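Local coordinates for fibronectin type-III domain-containing protein (Caldanaerobacter subterraneus subsp. tengcongensis, PDB 7JGT) that is of unknown function but contains this fibronectin type III-like domain, whose extreme thermal stability owes something to surface salt bridges, at residues L22-S27 with Y67-R72. The protein carries 1 engineered substitution. Residues are numbered along the deposited sequence; the frame is centred on the assembly and turned at random.
Sequences LRLRWS and YCFALR. Engineered in segment 67-72: Cys68 (natural residue Thr).
Trp26 lies with one face of its indole against Leu71, whose CD1 sits 3.8 Å from the centroid of the six-membered ring and only 9° off the ring normal, a CH-pi contact. The other methyl of the leucine reaches the root of the same side chain, CD2 lying 3.5 Å from Trp26 CB. With Trp26 CG between its backbone N and carbonyl carbon (chi1 57°), the ring is turned back over the end of strand 22-25, its edge at Leu24 CB, and the Leu71 side chain crosses that of Trp26 at about a right angle. Phe69 is approached from two directions. Leu24 CD1 stands over one face, 4.1 Å from the ring centroid, while Leu22 CD1 comes in near the ring plane at the edge, 3.6 Å from Phe69 CE2. That same Leu22 methyl also touches Tyr67 CB at 3.9 Å; the tyrosine OH is hydrogen-bonded to the backbone N of Ser62. Alternate residues of the two segments point across the interface, and their contacts with one another are apolar. On the outer surface, Arg23 and Arg25 form salt bridges with Glu13. Val12 of strand 11-14 touches Leu22, Leu24 and Phe69. Strand 22-25 belongs to the three-stranded sheet and strand 66-75 to the four-stranded one, their local axes 9.9 Å apart at 28°: the face-to-face sheet packing, with a buried tryptophan in the core, of the fibronectin type III beta-sandwich.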
# COMPACT_ATOMS: atom_id res chain seq x y z
N LEU A 22 4.95 -5.39 -7.37
CA LEU A 22 4.09 -6.02 -6.38
C LEU A 22 2.67 -5.47 -6.51
O LEU A 22 2.47 -4.33 -6.92
CB LEU A 22 4.61 -5.80 -4.96
CG LEU A 22 5.92 -6.51 -4.60
CD1 LEU A 22 6.39 -6.06 -3.23
CD2 LEU A 22 5.76 -8.03 -4.63
N ARG A 23 1.70 -6.31 -6.19
CA ARG A 23 0.29 -5.94 -6.24
C ARG A 23 -0.19 -5.67 -4.82
O ARG A 23 -0.07 -6.53 -3.95
CB ARG A 23 -0.53 -7.05 -6.89
CG ARG A 23 -2.04 -6.86 -6.85
CD ARG A 23 -2.74 -8.16 -7.21
NE ARG A 23 -4.15 -7.98 -7.54
CZ ARG A 23 -5.07 -8.94 -7.49
NH1 ARG A 23 -4.75 -10.17 -7.10
NH2 ARG A 23 -6.33 -8.66 -7.82
N LEU A 24 -0.69 -4.46 -4.60
CA LEU A 24 -1.28 -4.05 -3.33
C LEU A 24 -2.79 -4.05 -3.48
O LEU A 24 -3.31 -3.61 -4.51
CB LEU A 24 -0.80 -2.65 -2.92
CG LEU A 24 0.50 -2.52 -2.12
CD1 LEU A 24 1.66 -3.11 -2.88
CD2 LEU A 24 0.79 -1.06 -1.78
N ARG A 25 -3.49 -4.54 -2.46
CA ARG A 25 -4.95 -4.67 -2.46
C ARG A 25 -5.49 -4.35 -1.08
O ARG A 25 -4.83 -4.63 -0.07
CB ARG A 25 -5.39 -6.10 -2.83
CG ARG A 25 -5.43 -6.41 -4.30
CD ARG A 25 -6.18 -7.71 -4.51
NE ARG A 25 -5.50 -8.85 -3.90
CZ ARG A 25 -6.09 -10.01 -3.61
NH1 ARG A 25 -7.37 -10.19 -3.88
NH2 ARG A 25 -5.38 -10.98 -3.06
N TRP A 26 -6.68 -3.77 -1.03
CA TRP A 26 -7.31 -3.46 0.25
C TRP A 26 -8.82 -3.34 0.05
O TRP A 26 -9.33 -3.32 -1.07
CB TRP A 26 -6.74 -2.18 0.88
CG TRP A 26 -6.86 -0.97 -0.03
CD1 TRP A 26 -7.91 -0.10 -0.11
CD2 TRP A 26 -5.89 -0.53 -0.99
NE1 TRP A 26 -7.66 0.85 -1.08
CE2 TRP A 26 -6.42 0.62 -1.62
CE3 TRP A 26 -4.63 -0.98 -1.38
CZ2 TRP A 26 -5.73 1.31 -2.62
CZ3 TRP A 26 -3.94 -0.29 -2.38
CH2 TRP A 26 -4.50 0.84 -2.99
N SER A 27 -9.53 -3.31 1.17
CA SER A 27 -10.97 -3.24 1.15
C SER A 27 -11.43 -1.80 1.09
O SER A 27 -10.74 -0.90 1.57
CB SER A 27 -11.55 -3.91 2.38
OG SER A 27 -11.30 -3.09 3.50
N TYR A 67 9.63 -6.02 0.34
CA TYR A 67 9.19 -4.65 0.52
C TYR A 67 8.04 -4.61 1.51
O TYR A 67 7.12 -5.44 1.43
CB TYR A 67 8.75 -4.04 -0.81
CG TYR A 67 9.89 -3.76 -1.76
CD1 TYR A 67 10.59 -2.56 -1.69
CD2 TYR A 67 10.26 -4.68 -2.74
CE1 TYR A 67 11.63 -2.29 -2.57
CE2 TYR A 67 11.30 -4.43 -3.62
CZ TYR A 67 11.99 -3.23 -3.53
OH TYR A 67 13.02 -2.97 -4.41
N CYS A 68 8.09 -3.67 2.45
CA CYS A 68 6.99 -3.42 3.36
C CYS A 68 6.32 -2.11 2.99
O CYS A 68 7.01 -1.11 2.74
CB CYS A 68 7.47 -3.36 4.82
SG CYS A 68 6.11 -3.18 5.99
N PHE A 69 5.00 -2.12 2.94
CA PHE A 69 4.24 -0.93 2.59
C PHE A 69 3.35 -0.51 3.75
O PHE A 69 3.01 -1.31 4.63
CB PHE A 69 3.41 -1.18 1.32
CG PHE A 69 4.24 -1.53 0.12
CD1 PHE A 69 4.79 -0.54 -0.68
CD2 PHE A 69 4.50 -2.85 -0.21
CE1 PHE A 69 5.57 -0.86 -1.78
CE2 PHE A 69 5.28 -3.18 -1.32
CZ PHE A 69 5.81 -2.19 -2.09
N ALA A 70 3.00 0.77 3.78
CA ALA A 70 2.03 1.29 4.73
C ALA A 70 0.92 1.96 3.94
O ALA A 70 1.19 2.72 3.01
CB ALA A 70 2.68 2.29 5.70
N LEU A 71 -0.32 1.68 4.32
CA LEU A 71 -1.50 2.17 3.65
C LEU A 71 -2.37 2.92 4.65
O LEU A 71 -2.55 2.47 5.78
CB LEU A 71 -2.31 1.01 3.04
CG LEU A 71 -3.66 1.35 2.41
CD1 LEU A 71 -3.50 1.86 0.99
CD2 LEU A 71 -4.57 0.12 2.45
N ARG A 72 -2.91 4.06 4.23
CA ARG A 72 -3.90 4.75 5.04
C ARG A 72 -4.97 5.36 4.13
O ARG A 72 -4.72 5.63 2.95
CB ARG A 72 -3.26 5.85 5.90
CG ARG A 72 -2.64 6.98 5.08
CD ARG A 72 -1.80 7.88 5.98
NE ARG A 72 -1.39 9.12 5.33
CZ ARG A 72 -0.87 10.15 5.98
NH1 ARG A 72 -0.69 10.08 7.29
NH2 ARG A 72 -0.52 11.26 5.33